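PDB 6SBF: MstE, which is a single-domain class II terpene cyclase that probably folds linear isoprenoid precursors into the fused rings of merosterol-type compounds. Local coordinates for residues A[33-38]-A[351-356]; A[26-31]-A[359-364]; A[83-88]-A[97-102]. The protein carries 1 engineered substitution. All coordinates share one frame; numbering follows the deposited sequence.

Contact 1 of 3, residues A[33-38]-A[351-356]; sequences AFLLEA and FTTATV
Leu35 lays its forked end against the backbone of Ala354 and the methyl of Thr353. CD1 of Leu35 makes the nearer approach, 3.9 Å from Ala354 CA and 4.1 Å from Ala354 CB, while CG of Leu35 passes 4.1 Å from Thr353 CG2. Leu35 and Thr353 run past one another in opposite senses, each side chain reaching toward the other helix. Phe34, one residue earlier, adds its ring: CD2 of Phe34 approaches Thr353 CG2 at 4.0 Å, with the methyl coming to the ring obliquely. Thr353 CG2 therefore touches both the Phe34 ring and the branch point of Leu35. The methyl is placed there by the threonine rotamer, which sets CG2 anti to the backbone N and OG1 anti to the carbonyl carbon (chi1 -65°). The hydroxyl is satisfied outside the two segments: OG1 is hydrogen-bonded to the carbonyl of Ser349 and to the backbone N of Trp305. In this alpha6-alpha6 barrel, the first modelled helix, 18-37, meets the last, 350-363, so the contact joins the two ends of the chain. The two short segments run near to antiparallel, at 141°, with axes 10.3 Å apart. Helix 59-69 also packs here, with Leu69 on Leu35 and both Val65 and Met68 on Ala354. The carbonyl of Leu35 receives a hydrogen bond from Trp45 NE1. Within 351-356, and not across the contact, Thr355 OG1 bonds Phe351 O at 2.8 Å, and Thr355 N reaches that same oxygen from the opposite face of the carbonyl plane; Thr355 OG1 is also hydrogen-bonded to Tyr64 OH.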
loop_
_atom_site.group_PDB
_atom_site.type_symbol
_atom_site.label_atom_id
_atom_site.label_comp_id
_atom_site.label_asym_id
_atom_site.label_seq_id
_atom_site.Cartn_x
_atom_site.Cartn_y
_atom_site.Cartn_z
ATOM N N ALA A 33 -18.334 3.773 -6.277
ATOM C CA ALA A 33 -19.192 3.018 -7.229
ATOM C C ALA A 33 -18.295 2.233 -8.218
ATOM O O ALA A 33 -18.560 1.050 -8.545
ATOM C CB ALA A 33 -20.115 3.956 -7.982
ATOM N N PHE A 34 -17.250 2.873 -8.745
ATOM C CA PHE A 34 -16.310 2.170 -9.661
ATOM C C PHE A 34 -15.745 0.934 -8.985
ATOM O O PHE A 34 -15.746 -0.164 -9.551
ATOM C CB PHE A 34 -15.176 3.112 -10.078
ATOM C CG PHE A 34 -14.033 2.431 -10.796
ATOM C CD1 PHE A 34 -14.100 2.178 -12.153
ATOM C CD2 PHE A 34 -12.943 1.975 -10.089
ATOM C CE1 PHE A 34 -13.075 1.490 -12.783
ATOM C CE2 PHE A 34 -11.914 1.290 -10.726
ATOM C CZ PHE A 34 -12.018 1.019 -12.059
ATOM N N LEU A 35 -15.294 1.087 -7.726
ATOM C CA LEU A 35 -14.649 -0.033 -7.054
ATOM C C LEU A 35 -15.667 -1.144 -6.797
ATOM O O LEU A 35 -15.298 -2.324 -6.945
ATOM C CB LEU A 35 -13.983 0.434 -5.775
ATOM C CG LEU A 35 -12.744 1.280 -5.947
ATOM C CD1 LEU A 35 -12.324 1.937 -4.667
ATOM C CD2 LEU A 35 -11.583 0.458 -6.441
ATOM N N LEU A 36 -16.883 -0.838 -6.344
ATOM C CA LEU A 36 -17.835 -1.925 -6.045
ATOM C C LEU A 36 -18.216 -2.652 -7.336
ATOM O O LEU A 36 -18.327 -3.898 -7.320
ATOM C CB LEU A 36 -19.058 -1.401 -5.313
ATOM C CG LEU A 36 -18.768 -0.854 -3.923
ATOM C CD1 LEU A 36 -20.008 -0.192 -3.362
ATOM C CD2 LEU A 36 -18.282 -1.951 -3.012
ATOM N N GLU A 37 -18.401 -1.902 -8.424
ATOM C CA GLU A 37 -18.751 -2.529 -9.734
ATOM C C GLU A 37 -17.603 -3.397 -10.269
ATOM O O GLU A 37 -17.856 -4.338 -11.022
ATOM C CB GLU A 37 -19.173 -1.461 -10.740
ATOM C CG GLU A 37 -19.531 -1.999 -12.108
ATOM C CD GLU A 37 -20.622 -3.032 -12.153
ATOM O OE1 GLU A 37 -20.590 -3.872 -13.080
ATOM O OE2 GLU A 37 -21.499 -2.992 -11.271
ATOM N N ALA A 38 -16.372 -3.079 -9.903
ATOM C CA ALA A 38 -15.161 -3.710 -10.481
ATOM C C ALA A 38 -14.889 -5.077 -9.880
ATOM O O ALA A 38 -14.007 -5.778 -10.384
ATOM C CB ALA A 38 -13.956 -2.785 -10.321
ATOM N N PHE A 351 -6.226 -0.832 -7.630
ATOM C CA PHE A 351 -5.265 -0.578 -6.540
ATOM C C PHE A 351 -5.063 0.934 -6.434
ATOM O O PHE A 351 -5.104 1.492 -5.302
ATOM C CB PHE A 351 -3.978 -1.351 -6.818
ATOM C CG PHE A 351 -3.119 -1.625 -5.606
ATOM C CD1 PHE A 351 -2.172 -0.713 -5.155
ATOM C CD2 PHE A 351 -3.311 -2.788 -4.885
ATOM C CE1 PHE A 351 -1.367 -1.063 -4.085
ATOM C CE2 PHE A 351 -2.519 -3.121 -3.816
ATOM C CZ PHE A 351 -1.510 -2.265 -3.429
ATOM N N THR A 352 -4.815 1.633 -7.537
ATOM C CA THR A 352 -4.621 3.091 -7.512
ATOM C C THR A 352 -5.882 3.791 -7.009
ATOM O O THR A 352 -5.780 4.678 -6.175
ATOM C CB THR A 352 -4.184 3.606 -8.905
ATOM O OG1 THR A 352 -2.929 3.040 -9.306
ATOM C CG2 THR A 352 -4.019 5.110 -8.892
ATOM N N THR A 353 -7.015 3.458 -7.591
ATOM C CA THR A 353 -8.255 4.160 -7.227
ATOM C C THR A 353 -8.563 4.007 -5.727
ATOM O O THR A 353 -8.964 4.988 -5.108
ATOM C CB THR A 353 -9.393 3.644 -8.119
ATOM O OG1 THR A 353 -9.109 4.014 -9.479
ATOM C CG2 THR A 353 -10.708 4.302 -7.762
ATOM N N ALA A 354 -8.390 2.815 -5.199
ATOM C CA ALA A 354 -8.642 2.625 -3.761
ATOM C C ALA A 354 -7.710 3.502 -2.931
ATOM O O ALA A 354 -8.122 4.034 -1.897
ATOM C CB ALA A 354 -8.503 1.163 -3.430
ATOM N N THR A 355 -6.452 3.583 -3.346
ATOM C CA THR A 355 -5.487 4.417 -2.627
ATOM C C THR A 355 -5.933 5.867 -2.640
ATOM O O THR A 355 -5.889 6.566 -1.581
ATOM C CB THR A 355 -4.111 4.260 -3.269
ATOM O OG1 THR A 355 -3.698 2.896 -3.391
ATOM C CG2 THR A 355 -3.076 4.993 -2.456
ATOM N N VAL A 356 -6.264 6.386 -3.801
ATOM C CA VAL A 356 -6.662 7.784 -3.947
ATOM C C VAL A 356 -7.900 8.048 -3.095
ATOM O O VAL A 356 -7.939 9.066 -2.349
ATOM C CB VAL A 356 -6.863 8.225 -5.402
ATOM C CG1 VAL A 356 -7.407 9.634 -5.464
ATOM C CG2 VAL A 356 -5.566 8.020 -6.210
#

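Contact 2 of 3, residues A[26-31]-A[359-364]; sequences NSINAA and SLVKAA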
loop_
_atom_site.group_PDB
_atom_site.type_symbol
_atom_site.label_atom_id
_atom_site.label_comp_id
_atom_site.label_asym_id
_atom_site.label_seq_id
_atom_site.Cartn_x
_atom_site.Cartn_y
_atom_site.Cartn_z
ATOM N N ASN A 26 -18.626 13.999 -4.157
ATOM C CA ASN A 26 -19.009 13.460 -5.487
ATOM C C ASN A 26 -17.892 12.553 -6.033
ATOM O O ASN A 26 -18.176 11.473 -6.601
ATOM C CB ASN A 26 -19.412 14.579 -6.431
ATOM C CG ASN A 26 -20.741 15.227 -6.029
ATOM O OD1 ASN A 26 -21.436 14.685 -5.153
ATOM N ND2 ASN A 26 -21.008 16.411 -6.564
ATOM N N SER A 27 -16.660 13.005 -5.875
ATOM C CA SER A 27 -15.461 12.272 -6.346
ATOM C C SER A 27 -15.330 10.966 -5.609
ATOM O O SER A 27 -15.191 9.876 -6.215
ATOM C CB SER A 27 -14.222 13.121 -6.089
ATOM O OG SER A 27 -13.021 12.360 -6.268
ATOM N N ILE A 28 -15.439 11.022 -4.282
ATOM C CA ILE A 28 -15.361 9.797 -3.449
ATOM C C ILE A 28 -16.471 8.820 -3.882
ATOM O O ILE A 28 -16.228 7.630 -3.994
ATOM C CB ILE A 28 -15.369 10.168 -1.969
ATOM C CG1 ILE A 28 -14.063 10.856 -1.568
ATOM C CG2 ILE A 28 -15.714 8.945 -1.106
ATOM C CD1 ILE A 28 -14.167 11.680 -0.313
ATOM N N ASN A 29 -17.692 9.326 -3.997
ATOM C CA ASN A 29 -18.800 8.436 -4.336
ATOM C C ASN A 29 -18.655 7.778 -5.696
ATOM O O ASN A 29 -18.960 6.593 -5.857
ATOM C CB ASN A 29 -20.153 9.151 -4.221
ATOM C CG ASN A 29 -20.443 9.562 -2.777
ATOM O OD1 ASN A 29 -19.989 8.889 -1.857
ATOM N ND2 ASN A 29 -21.238 10.604 -2.621
ATOM N N ALA A 30 -18.144 8.533 -6.657
ATOM C CA ALA A 30 -17.928 7.968 -8.011
ATOM C C ALA A 30 -16.851 6.878 -7.943
ATOM O O ALA A 30 -16.982 5.841 -8.619
ATOM C CB ALA A 30 -17.556 9.053 -9.001
ATOM N N ALA A 31 -15.830 7.071 -7.122
ATOM C CA ALA A 31 -14.757 6.074 -6.982
ATOM C C ALA A 31 -15.263 4.832 -6.274
ATOM O O ALA A 31 -14.889 3.706 -6.648
ATOM C CB ALA A 31 -13.601 6.695 -6.291
ATOM N N SER A 359 -7.138 8.411 0.558
ATOM C CA SER A 359 -6.406 9.651 0.927
ATOM C C SER A 359 -7.401 10.814 0.963
ATOM O O SER A 359 -7.249 11.701 1.798
ATOM C CB SER A 359 -5.226 9.885 -0.007
ATOM O OG SER A 359 -5.612 10.318 -1.333
ATOM N N LEU A 360 -8.359 10.862 0.033
ATOM C CA LEU A 360 -9.310 11.989 -0.053
ATOM C C LEU A 360 -10.292 11.949 1.150
ATOM O O LEU A 360 -10.604 12.993 1.703
ATOM C CB LEU A 360 -10.073 11.941 -1.365
ATOM C CG LEU A 360 -9.263 12.204 -2.626
ATOM C CD1 LEU A 360 -10.154 12.060 -3.853
ATOM C CD2 LEU A 360 -8.628 13.579 -2.582
ATOM N N VAL A 361 -10.737 10.754 1.508
ATOM C CA VAL A 361 -11.588 10.598 2.709
ATOM C C VAL A 361 -10.844 11.096 3.953
ATOM O O VAL A 361 -11.409 11.865 4.763
ATOM C CB VAL A 361 -12.074 9.153 2.849
ATOM C CG1 VAL A 361 -12.831 8.966 4.153
ATOM C CG2 VAL A 361 -12.987 8.742 1.720
ATOM N N LYS A 362 -9.599 10.695 4.115
ATOM C CA LYS A 362 -8.832 11.074 5.312
ATOM C C LYS A 362 -8.529 12.566 5.282
ATOM O O LYS A 362 -8.468 13.165 6.358
ATOM C CB LYS A 362 -7.592 10.200 5.400
ATOM C CG LYS A 362 -7.813 8.713 5.635
ATOM C CD LYS A 362 -6.581 7.827 5.674
ATOM C CE LYS A 362 -5.506 8.302 6.588
ATOM N NZ LYS A 362 -5.929 8.020 7.975
ATOM N N ALA A 363 -8.294 13.171 4.109
ATOM C CA ALA A 363 -7.870 14.569 4.062
ATOM C C ALA A 363 -9.021 15.544 4.174
ATOM O O ALA A 363 -8.769 16.716 4.533
ATOM C CB ALA A 363 -7.102 14.787 2.822
ATOM N N ALA A 364 -10.204 15.161 3.727
ATOM C CA ALA A 364 -11.315 16.116 3.600
ATOM C C ALA A 364 -11.584 16.884 4.890
ATOM O O ALA A 364 -11.855 18.079 4.823
ATOM C CB ALA A 364 -12.568 15.406 3.166
#
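Ser27 is the first residue of 26-31 to touch helix 350-363, its OG lying 3.8 Å from Leu360 CD1. With OG anti to the backbone N (chi1 168°), the hydroxyl can meet this methyl and still hydrogen-bond Gln299 OE1. Ile28 follows and carries most of the contact. Ile28 CG1 passes 4.1 Å from Leu360 CB, the two side chains sliding by in opposite directions, whereas Ile28 crosses Val361 at about a right angle. There CG2 of Val361 meets both branches of the isoleucine, 3.8 Å from Ile28 CD1 and 3.9 Å from Ile28 CG2. An alanine in place of Ile28 would lose CG1, CG2 and CD1 and is likely to open a gap beside Leu360 CB and the Val361 methyl. One turn on from Ser27, Ala31 packs on Val357 of helix 350-363. The helices are again close to antiparallel (147°), joining the first and last modelled helices of the barrel, with Leu295 of helix 282-298 packing on Leu360. No hydrogen bond crosses between the two segments, so their hold on each other rests on the fit of branched aliphatic groups rather than on directed bonds.

Contact 3 of 3, residues A[83-88]-A[97-102]; sequences QAWELL and GEWGYN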
loop_
_atom_site.group_PDB
_atom_site.type_symbol
_atom_site.label_atom_id
_atom_site.label_comp_id
_atom_site.label_asym_id
_atom_site.label_seq_id
_atom_site.Cartn_x
_atom_site.Cartn_y
_atom_site.Cartn_z
ATOM N N GLN A 83 -18.034 -9.087 3.172
ATOM C CA GLN A 83 -17.975 -10.102 2.110
ATOM C C GLN A 83 -16.510 -10.411 1.748
ATOM O O GLN A 83 -16.138 -11.563 1.557
ATOM C CB GLN A 83 -18.751 -9.671 0.867
ATOM C CG GLN A 83 -18.438 -10.617 -0.343
ATOM C CD GLN A 83 -19.252 -10.329 -1.589
ATOM O OE1 GLN A 83 -20.294 -10.940 -1.812
ATOM N NE2 GLN A 83 -18.779 -9.390 -2.401
ATOM N N ALA A 84 -15.675 -9.380 1.670
ATOM C CA ALA A 84 -14.249 -9.580 1.354
ATOM C C ALA A 84 -13.597 -10.464 2.431
ATOM O O ALA A 84 -12.795 -11.342 2.086
ATOM C CB ALA A 84 -13.547 -8.243 1.252
ATOM N N TRP A 85 -13.940 -10.233 3.702
ATOM C CA TRP A 85 -13.361 -11.069 4.760
ATOM C C TRP A 85 -13.872 -12.500 4.638
ATOM O O TRP A 85 -13.107 -13.443 4.848
ATOM C CB TRP A 85 -13.704 -10.458 6.138
ATOM C CG TRP A 85 -13.296 -11.274 7.300
ATOM C CD1 TRP A 85 -14.112 -11.834 8.240
ATOM C CD2 TRP A 85 -11.957 -11.683 7.661
ATOM N NE1 TRP A 85 -13.385 -12.557 9.117
ATOM C CE2 TRP A 85 -12.049 -12.484 8.821
ATOM C CE3 TRP A 85 -10.679 -11.453 7.120
ATOM C CZ2 TRP A 85 -10.942 -13.049 9.437
ATOM C CZ3 TRP A 85 -9.606 -11.999 7.748
ATOM C CH2 TRP A 85 -9.719 -12.806 8.864
ATOM N N GLU A 86 -15.143 -12.677 4.308
ATOM C CA GLU A 86 -15.654 -14.044 4.100
ATOM C C GLU A 86 -14.908 -14.733 2.945
ATOM O O GLU A 86 -14.579 -15.934 3.076
ATOM C CB GLU A 86 -17.163 -14.007 3.823
ATOM C CG GLU A 86 -17.977 -13.642 5.045
ATOM C CD GLU A 86 -17.884 -14.530 6.288
ATOM O OE1 GLU A 86 -17.744 -15.757 6.135
ATOM O OE2 GLU A 86 -17.951 -13.971 7.425
ATOM N N LEU A 87 -14.607 -13.998 1.866
ATOM C CA LEU A 87 -13.800 -14.582 0.756
ATOM C C LEU A 87 -12.405 -14.991 1.261
ATOM O O LEU A 87 -11.943 -16.094 0.934
ATOM C CB LEU A 87 -13.691 -13.573 -0.393
ATOM C CG LEU A 87 -15.026 -13.348 -1.126
ATOM C CD1 LEU A 87 -14.876 -12.227 -2.155
ATOM C CD2 LEU A 87 -15.513 -14.597 -1.817
ATOM N N LEU A 88 -11.775 -14.122 2.038
ATOM C CA LEU A 88 -10.465 -14.429 2.592
ATOM C C LEU A 88 -10.503 -15.666 3.485
ATOM O O LEU A 88 -9.591 -16.511 3.461
ATOM C CB LEU A 88 -9.893 -13.201 3.286
ATOM C CG LEU A 88 -9.402 -12.114 2.339
ATOM C CD1 LEU A 88 -9.237 -10.822 3.061
ATOM C CD2 LEU A 88 -8.157 -12.481 1.597
ATOM N N GLY A 97 -1.769 -20.664 7.486
ATOM C CA GLY A 97 -2.856 -19.715 7.675
ATOM C C GLY A 97 -2.631 -18.389 7.019
ATOM O O GLY A 97 -3.470 -17.483 7.197
ATOM N N GLU A 98 -1.563 -18.282 6.225
ATOM C CA GLU A 98 -1.205 -17.029 5.540
ATOM C C GLU A 98 -2.105 -16.829 4.317
ATOM O O GLU A 98 -2.656 -17.802 3.770
ATOM C CB GLU A 98 0.257 -17.094 5.117
ATOM C CG GLU A 98 1.173 -17.112 6.318
ATOM C CD GLU A 98 2.623 -17.292 5.935
ATOM O OE1 GLU A 98 3.461 -16.650 6.568
ATOM O OE2 GLU A 98 2.885 -18.056 4.959
ATOM N N TRP A 99 -2.182 -15.588 3.867
ATOM C CA TRP A 99 -2.686 -15.258 2.553
ATOM C C TRP A 99 -1.500 -14.904 1.629
ATOM O O TRP A 99 -0.424 -14.603 2.145
ATOM C CB TRP A 99 -3.709 -14.159 2.669
ATOM C CG TRP A 99 -4.972 -14.553 3.373
ATOM C CD1 TRP A 99 -6.036 -15.173 2.826
ATOM C CD2 TRP A 99 -5.290 -14.314 4.758
ATOM N NE1 TRP A 99 -7.031 -15.361 3.772
ATOM C CE2 TRP A 99 -6.591 -14.799 4.948
ATOM C CE3 TRP A 99 -4.642 -13.728 5.825
ATOM C CZ2 TRP A 99 -7.244 -14.686 6.164
ATOM C CZ3 TRP A 99 -5.302 -13.597 7.027
ATOM C CH2 TRP A 99 -6.578 -14.086 7.192
ATOM N N GLY A 100 -1.741 -14.914 0.313
ATOM C CA GLY A 100 -0.715 -14.574 -0.662
ATOM C C GLY A 100 -1.272 -13.779 -1.804
ATOM O O GLY A 100 -2.439 -13.322 -1.798
ATOM N N TYR A 101 -0.471 -13.581 -2.836
ATOM C CA TYR A 101 -0.846 -12.721 -3.967
ATOM C C TYR A 101 -2.189 -13.210 -4.542
ATOM O O TYR A 101 -3.057 -12.419 -4.830
ATOM C CB TYR A 101 0.273 -12.827 -4.992
ATOM C CG TYR A 101 0.049 -12.209 -6.336
ATOM C CD1 TYR A 101 0.124 -10.855 -6.545
ATOM C CD2 TYR A 101 -0.235 -13.021 -7.440
ATOM C CE1 TYR A 101 -0.054 -10.286 -7.789
ATOM C CE2 TYR A 101 -0.446 -12.438 -8.676
ATOM C CZ TYR A 101 -0.381 -11.086 -8.872
ATOM O OH TYR A 101 -0.541 -10.550 -10.116
ATOM N N ASN A 102 -2.271 -14.520 -4.733
ATOM C CA ASN A 102 -3.494 -15.171 -5.229
ATOM C C ASN A 102 -3.413 -16.645 -4.797
ATOM O O ASN A 102 -2.520 -17.064 -4.050
ATOM C CB ASN A 102 -3.704 -15.023 -6.753
ATOM C CG ASN A 102 -2.610 -15.684 -7.561
ATOM O OD1 ASN A 102 -1.979 -16.614 -7.049
ATOM N ND2 ASN A 102 -2.476 -15.208 -8.809
#
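Trp99 NE1 donates a hydrogen bond to the backbone carbonyl of Leu88, 2.8 Å to Leu88 O and nearly straight at 174°, tying the loop after helix 75-90 back onto that helix in the alpha6-alpha6 barrel. The oxygen lies in the plane of the indole, at its edge, whereas the donor stands well above the carbonyl plane of Leu88. The Leu88 side chain adds a second hold on the same ring: CD2 of Leu88 rests over one face of the five-membered ring of Trp99 in a CH-pi contact, 4.0 Å from its centroid, and CB of Leu88 comes 3.6 Å from Trp99 NE1. At the far end of the indole, Trp99 CH2 meets Trp85 CZ3 at 3.7 Å. The two six-membered rings are turned 58° to each other, in an oblique pairing. Trp85 gets there because its CG is anti to the backbone N (chi1 174°), which carries the indole toward the loop although its CB does not point that way. Farther out, Arg129 makes a cation-pi contact with Trp99 and hydrogen-bonds Gly97 O, so it holds both ring and loop. Thr111 and Ala115 of helix 109-121 and Ala133 of helix 128-138 also pack on Trp99, while Ala119 touches Trp85. The loop backbone is fixed next to the ring, where Trp99 N hydrogen-bonds Thr112 OG1.

Contacts 1 and 2 are successive parts of one interface, helix 18-37 against helix 350-363, and they touch where Thr353 CG2 meets Ala31 CB at 4.0 Å. Contact 3 belongs to other elements, helix 75-90 and its following loop; it lies about 18 Å from contact 1 and 26 Å from contact 2, centre to centre, without touching either. All three are buried rather than surface contacts. In sequence they are nested, 83-88 with 97-102 inside contact 1, itself inside contact 2. The helix pair far apart in sequence relies on aliphatic packing, with an aromatic ring joining in at contact 1, whereas the helix-loop contact, close in sequence, combines indoles with a directed hydrogen bond.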